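Adhesion G-protein coupled receptor G6 (Danio rerio, PDB 6V55) is an adhesion G-protein coupled receptor, also called Gpr126, that binds calcium through its extracellular region and probably acts in cell adhesion and myelination. Local coordinates at residues Asn607-Phe620 with Ile666-Arg679. Numbering follows the deposited sequence.
Sequences NLVVGVSALDTTNF and IEKVSRINFMFFGR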
loop_
_atom_site.group_PDB
_atom_site.type_symbol
_atom_site.label_atom_id
_atom_site.label_comp_id
_atom_site.label_asym_id
_atom_site.label_seq_id
_atom_site.Cartn_x
_atom_site.Cartn_y
_atom_site.Cartn_z
ATOM N N ASN A 607 31.041 0.826 9.450
ATOM C CA ASN A 607 32.132 -0.095 9.776
ATOM C C ASN A 607 33.498 0.300 9.206
ATOM O O ASN A 607 34.434 -0.513 9.268
ATOM C CB ASN A 607 31.812 -1.507 9.291
ATOM C CG ASN A 607 30.500 -2.012 9.800
ATOM O OD1 ASN A 607 30.314 -2.191 11.008
ATOM N ND2 ASN A 607 29.574 -2.275 8.878
ATOM N N LEU A 608 33.644 1.506 8.651
ATOM C CA LEU A 608 34.853 1.886 7.929
ATOM C C LEU A 608 35.013 3.396 7.953
ATOM O O LEU A 608 34.138 4.120 7.470
ATOM C CB LEU A 608 34.803 1.421 6.475
ATOM C CG LEU A 608 36.037 1.803 5.655
ATOM C CD1 LEU A 608 37.264 1.077 6.142
ATOM C CD2 LEU A 608 35.837 1.570 4.176
ATOM N N VAL A 609 36.137 3.870 8.481
ATOM C CA VAL A 609 36.500 5.276 8.366
ATOM C C VAL A 609 37.880 5.356 7.731
ATOM O O VAL A 609 38.775 4.575 8.083
ATOM C CB VAL A 609 36.428 5.997 9.728
ATOM C CG1 VAL A 609 37.178 5.256 10.835
ATOM C CG2 VAL A 609 36.878 7.410 9.608
ATOM N N VAL A 610 38.017 6.197 6.696
ATOM C CA VAL A 610 39.313 6.397 6.053
ATOM C C VAL A 610 39.625 7.882 6.107
ATOM O O VAL A 610 38.727 8.733 6.121
ATOM C CB VAL A 610 39.412 5.856 4.594
ATOM C CG1 VAL A 610 39.001 4.374 4.511
ATOM C CG2 VAL A 610 38.645 6.696 3.573
ATOM N N GLY A 611 40.905 8.190 6.200
ATOM C CA GLY A 611 41.324 9.571 6.364
ATOM C C GLY A 611 42.628 9.817 5.652
ATOM O O GLY A 611 43.476 8.928 5.539
ATOM N N VAL A 612 42.771 11.026 5.137
ATOM C CA VAL A 612 44.021 11.494 4.570
ATOM C C VAL A 612 44.342 12.790 5.283
ATOM O O VAL A 612 43.434 13.512 5.708
ATOM C CB VAL A 612 43.936 11.712 3.051
ATOM C CG1 VAL A 612 44.061 10.398 2.342
ATOM C CG2 VAL A 612 42.607 12.338 2.692
ATOM N N SER A 613 45.637 13.053 5.465
ATOM C CA SER A 613 46.120 14.336 5.961
ATOM C C SER A 613 47.458 14.630 5.306
ATOM O O SER A 613 48.204 13.710 4.952
ATOM C CB SER A 613 46.279 14.359 7.480
ATOM O OG SER A 613 47.438 13.652 7.880
ATOM N N ALA A 614 47.767 15.918 5.176
ATOM C CA ALA A 614 48.950 16.339 4.441
ATOM C C ALA A 614 50.208 16.218 5.304
ATOM O O ALA A 614 50.188 16.521 6.502
ATOM C CB ALA A 614 48.763 17.774 3.951
ATOM N N LEU A 615 51.304 15.766 4.685
ATOM C CA LEU A 615 52.591 15.572 5.354
ATOM C C LEU A 615 53.607 16.520 4.733
ATOM O O LEU A 615 53.890 16.432 3.531
ATOM C CB LEU A 615 53.090 14.121 5.240
ATOM C CG LEU A 615 54.219 13.505 6.117
ATOM C CD1 LEU A 615 54.270 11.998 5.992
ATOM C CD2 LEU A 615 55.650 13.960 5.816
ATOM N N ASP A 616 54.226 17.343 5.575
ATOM C CA ASP A 616 55.365 18.156 5.171
ATOM C C ASP A 616 56.658 17.380 5.415
ATOM O O ASP A 616 57.015 17.103 6.565
ATOM C CB ASP A 616 55.379 19.473 5.937
ATOM C CG ASP A 616 56.244 20.514 5.271
ATOM O OD1 ASP A 616 56.698 20.271 4.128
ATOM O OD2 ASP A 616 56.457 21.581 5.881
ATOM N N THR A 617 57.367 17.041 4.338
ATOM C CA THR A 617 58.590 16.258 4.484
ATOM C C THR A 617 59.765 17.063 5.039
ATOM O O THR A 617 60.744 16.459 5.475
ATOM C CB THR A 617 58.982 15.610 3.142
ATOM O OG1 THR A 617 58.787 16.529 2.058
ATOM C CG2 THR A 617 58.139 14.367 2.885
ATOM N N THR A 618 59.687 18.396 5.067
ATOM C CA THR A 618 60.788 19.196 5.601
ATOM C C THR A 618 60.732 19.249 7.124
ATOM O O THR A 618 61.683 18.851 7.811
ATOM C CB THR A 618 60.749 20.610 5.024
ATOM O OG1 THR A 618 59.838 21.404 5.794
ATOM C CG2 THR A 618 60.297 20.584 3.558
ATOM N N ASN A 619 59.623 19.757 7.663
ATOM C CA ASN A 619 59.347 19.631 9.084
ATOM C C ASN A 619 58.443 18.413 9.257
ATOM O O ASN A 619 57.219 18.513 9.344
ATOM C CB ASN A 619 58.713 20.910 9.630
ATOM C CG ASN A 619 58.627 20.932 11.192
ATOM O OD1 ASN A 619 58.813 19.912 11.883
ATOM N ND2 ASN A 619 58.365 22.121 11.741
ATOM N N PHE A 620 59.061 17.250 9.306
ATOM C CA PHE A 620 58.405 16.067 9.841
ATOM C C PHE A 620 59.190 15.671 11.086
ATOM O O PHE A 620 60.343 15.240 10.988
ATOM C CB PHE A 620 58.317 14.922 8.825
ATOM C CG PHE A 620 57.630 13.672 9.373
ATOM C CD1 PHE A 620 56.241 13.585 9.401
ATOM C CD2 PHE A 620 58.382 12.601 9.892
ATOM C CE1 PHE A 620 55.598 12.442 9.906
ATOM C CE2 PHE A 620 57.753 11.465 10.422
ATOM C CZ PHE A 620 56.354 11.385 10.421
ATOM N N ILE A 666 61.464 10.493 -1.402
ATOM C CA ILE A 666 60.971 11.453 -0.418
ATOM C C ILE A 666 60.163 12.584 -1.055
ATOM O O ILE A 666 59.402 13.262 -0.355
ATOM C CB ILE A 666 62.166 11.951 0.417
ATOM C CG1 ILE A 666 61.707 12.482 1.767
ATOM C CG2 ILE A 666 62.981 13.006 -0.303
ATOM C CD1 ILE A 666 62.659 12.090 2.859
ATOM N N GLU A 667 60.266 12.779 -2.368
ATOM C CA GLU A 667 59.421 13.742 -3.048
ATOM C C GLU A 667 58.109 13.137 -3.493
ATOM O O GLU A 667 57.195 13.878 -3.850
ATOM C CB GLU A 667 60.135 14.330 -4.259
ATOM C CG GLU A 667 61.008 15.514 -3.931
ATOM C CD GLU A 667 62.333 15.443 -4.656
ATOM O OE1 GLU A 667 63.284 16.140 -4.230
ATOM O OE2 GLU A 667 62.416 14.683 -5.653
ATOM N N LYS A 668 57.976 11.821 -3.460
ATOM C CA LYS A 668 56.685 11.191 -3.677
ATOM C C LYS A 668 55.877 11.046 -2.386
ATOM O O LYS A 668 54.863 10.337 -2.378
ATOM C CB LYS A 668 56.880 9.823 -4.350
ATOM C CG LYS A 668 57.668 9.928 -5.656
ATOM C CD LYS A 668 58.114 8.576 -6.189
ATOM C CE LYS A 668 59.066 8.718 -7.393
ATOM N NZ LYS A 668 59.515 7.404 -7.968
ATOM N N VAL A 669 56.302 11.694 -1.302
ATOM C CA VAL A 669 55.630 11.608 -0.011
ATOM C C VAL A 669 54.911 12.932 0.229
ATOM O O VAL A 669 55.536 13.967 0.500
ATOM C CB VAL A 669 56.613 11.276 1.119
ATOM C CG1 VAL A 669 55.911 11.298 2.465
ATOM C CG2 VAL A 669 57.235 9.910 0.881
ATOM N N SER A 670 53.591 12.892 0.112
ATOM C CA SER A 670 52.735 14.055 0.281
ATOM C C SER A 670 51.812 13.949 1.476
ATOM O O SER A 670 51.416 14.982 2.028
ATOM C CB SER A 670 51.834 14.258 -0.956
ATOM O OG SER A 670 52.555 14.351 -2.170
ATOM N N ARG A 671 51.420 12.732 1.854
ATOM C CA ARG A 671 50.239 12.529 2.670
ATOM C C ARG A 671 50.524 11.491 3.729
ATOM O O ARG A 671 51.467 10.723 3.619
ATOM C CB ARG A 671 49.041 12.045 1.851
ATOM C CG ARG A 671 48.436 13.059 0.938
ATOM C CD ARG A 671 48.223 12.458 -0.416
ATOM N NE ARG A 671 47.399 13.324 -1.260
ATOM C CZ ARG A 671 46.169 13.035 -1.686
ATOM N NH1 ARG A 671 45.590 11.883 -1.367
ATOM N NH2 ARG A 671 45.522 13.900 -2.449
ATOM N N ILE A 672 49.679 11.470 4.757
ATOM C CA ILE A 672 49.518 10.317 5.636
ATOM C C ILE A 672 48.128 9.765 5.391
ATOM O O ILE A 672 47.167 10.532 5.308
ATOM C CB ILE A 672 49.691 10.678 7.120
ATOM C CG1 ILE A 672 50.874 11.623 7.288
ATOM C CG2 ILE A 672 49.861 9.404 7.960
ATOM C CD1 ILE A 672 51.317 11.860 8.710
ATOM N N ASN A 673 48.027 8.453 5.252
ATOM C CA ASN A 673 46.767 7.755 5.059
ATOM C C ASN A 673 46.422 6.979 6.320
ATOM O O ASN A 673 47.304 6.459 7.001
ATOM C CB ASN A 673 46.874 6.789 3.879
ATOM C CG ASN A 673 47.327 7.481 2.602
ATOM O OD1 ASN A 673 46.925 8.603 2.334
ATOM N ND2 ASN A 673 48.181 6.822 1.820
ATOM N N PHE A 674 45.139 6.869 6.623
ATOM C CA PHE A 674 44.747 6.122 7.811
ATOM C C PHE A 674 43.402 5.484 7.516
ATOM O O PHE A 674 42.501 6.164 7.027
ATOM C CB PHE A 674 44.676 7.061 9.023
ATOM C CG PHE A 674 44.462 6.373 10.348
ATOM C CD1 PHE A 674 43.170 6.099 10.813
ATOM C CD2 PHE A 674 45.535 6.083 11.174
ATOM C CE1 PHE A 674 42.955 5.490 12.037
ATOM C CE2 PHE A 674 45.328 5.474 12.420
ATOM C CZ PHE A 674 44.028 5.191 12.849
ATOM N N MET A 675 43.271 4.184 7.792
ATOM C CA MET A 675 42.002 3.463 7.687
ATOM C C MET A 675 41.763 2.669 8.963
ATOM O O MET A 675 42.691 2.062 9.510
ATOM C CB MET A 675 41.978 2.489 6.498
ATOM C CG MET A 675 42.456 3.081 5.195
ATOM S SD MET A 675 42.526 1.942 3.828
ATOM C CE MET A 675 44.166 2.382 3.244
ATOM N N PHE A 676 40.523 2.670 9.440
ATOM C CA PHE A 676 40.125 1.844 10.573
ATOM C C PHE A 676 39.004 0.930 10.107
ATOM O O PHE A 676 37.967 1.410 9.632
ATOM C CB PHE A 676 39.684 2.713 11.757
ATOM C CG PHE A 676 39.137 1.934 12.920
ATOM C CD1 PHE A 676 37.754 1.823 13.124
ATOM C CD2 PHE A 676 39.998 1.332 13.820
ATOM C CE1 PHE A 676 37.253 1.098 14.190
ATOM C CE2 PHE A 676 39.510 0.614 14.901
ATOM C CZ PHE A 676 38.136 0.487 15.084
ATOM N N PHE A 677 39.202 -0.379 10.242
ATOM C CA PHE A 677 38.192 -1.359 9.853
ATOM C C PHE A 677 37.482 -1.840 11.114
ATOM O O PHE A 677 38.073 -2.536 11.944
ATOM C CB PHE A 677 38.821 -2.520 9.089
ATOM C CG PHE A 677 39.236 -2.174 7.684
ATOM C CD1 PHE A 677 40.476 -1.588 7.429
ATOM C CD2 PHE A 677 38.390 -2.448 6.611
ATOM C CE1 PHE A 677 40.864 -1.272 6.134
ATOM C CE2 PHE A 677 38.774 -2.142 5.299
ATOM C CZ PHE A 677 40.015 -1.558 5.070
ATOM N N GLY A 678 36.222 -1.444 11.276
ATOM C CA GLY A 678 35.464 -1.895 12.428
ATOM C C GLY A 678 35.090 -3.360 12.382
ATOM O O GLY A 678 34.884 -3.968 13.435
ATOM N N ARG A 679 35.007 -3.940 11.185
ATOM C CA ARG A 679 34.620 -5.328 11.000
ATOM C C ARG A 679 35.759 -6.076 10.320
ATOM O O ARG A 679 36.570 -5.485 9.598
ATOM C CB ARG A 679 33.322 -5.418 10.196
ATOM C CG ARG A 679 32.132 -4.880 10.981
ATOM C CD ARG A 679 30.826 -5.504 10.542
ATOM N NE ARG A 679 30.867 -6.951 10.690
ATOM C CZ ARG A 679 30.407 -7.606 11.751
ATOM N NH1 ARG A 679 29.848 -6.933 12.753
ATOM N NH2 ARG A 679 30.504 -8.934 11.799
HETATM O O HOH W 1 57.606 15.709 -0.506
#
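Leu608 lays CD1 over one face of the Phe677 ring, 3.8 Å from its centroid and 17° off the ring normal, a CH-pi contact. A chi1 of 179° carries Leu608 CG away from its backbone N and brings CD1 over that ring, and the two side chains point the same way. On the same face of the sheet, Val610 and Met675 also lie side by side, Val610 CG1 3.8 Å from Met675 CG, and Val612 turns CG1 to OD1 of Asn673 at 3.4 Å, while ND2 of Asn673 hydrogen-bonds to Ser701 OG. The other face carries Val609, whose CG1 meets CB of Phe676 obliquely, and Ile672; the Leu615 side chain crosses that of Ile672 at about a right angle, Leu615 CD1 3.7 Å from Ile672 CG1. Strands 608-614 and 671-677 run antiparallel; paired backbone hydrogen bonds join Val609 to Phe676, Gly611 to Phe674 and Ser613 to Ile672, and Gly678 N extends the pairing to Asn607 O. Beyond the strands, one water bridges Thr617 OG1 to the carbonyls of Ile666 and Val669. Asn607 and Arg679 point the same way, amide and guanidinium planes 79° apart, with Asn607 OD1 3.2 Å from Arg679 CG; an alanine in place of Asn607 would probably uncover part of the Arg679 CG and CD methylenes and leave the amide's own partners without their mate. These are the two central strands of a four-stranded sheet between 600-603 and 697-701. Helix 573-593 packs on the face of Asn673 and Met675, whereas strand 623-628 of a second sheet meets Ile672, Phe674 and Phe676, a helix-backed beta-sandwich consistent with the GAIN domain of adhesion receptors.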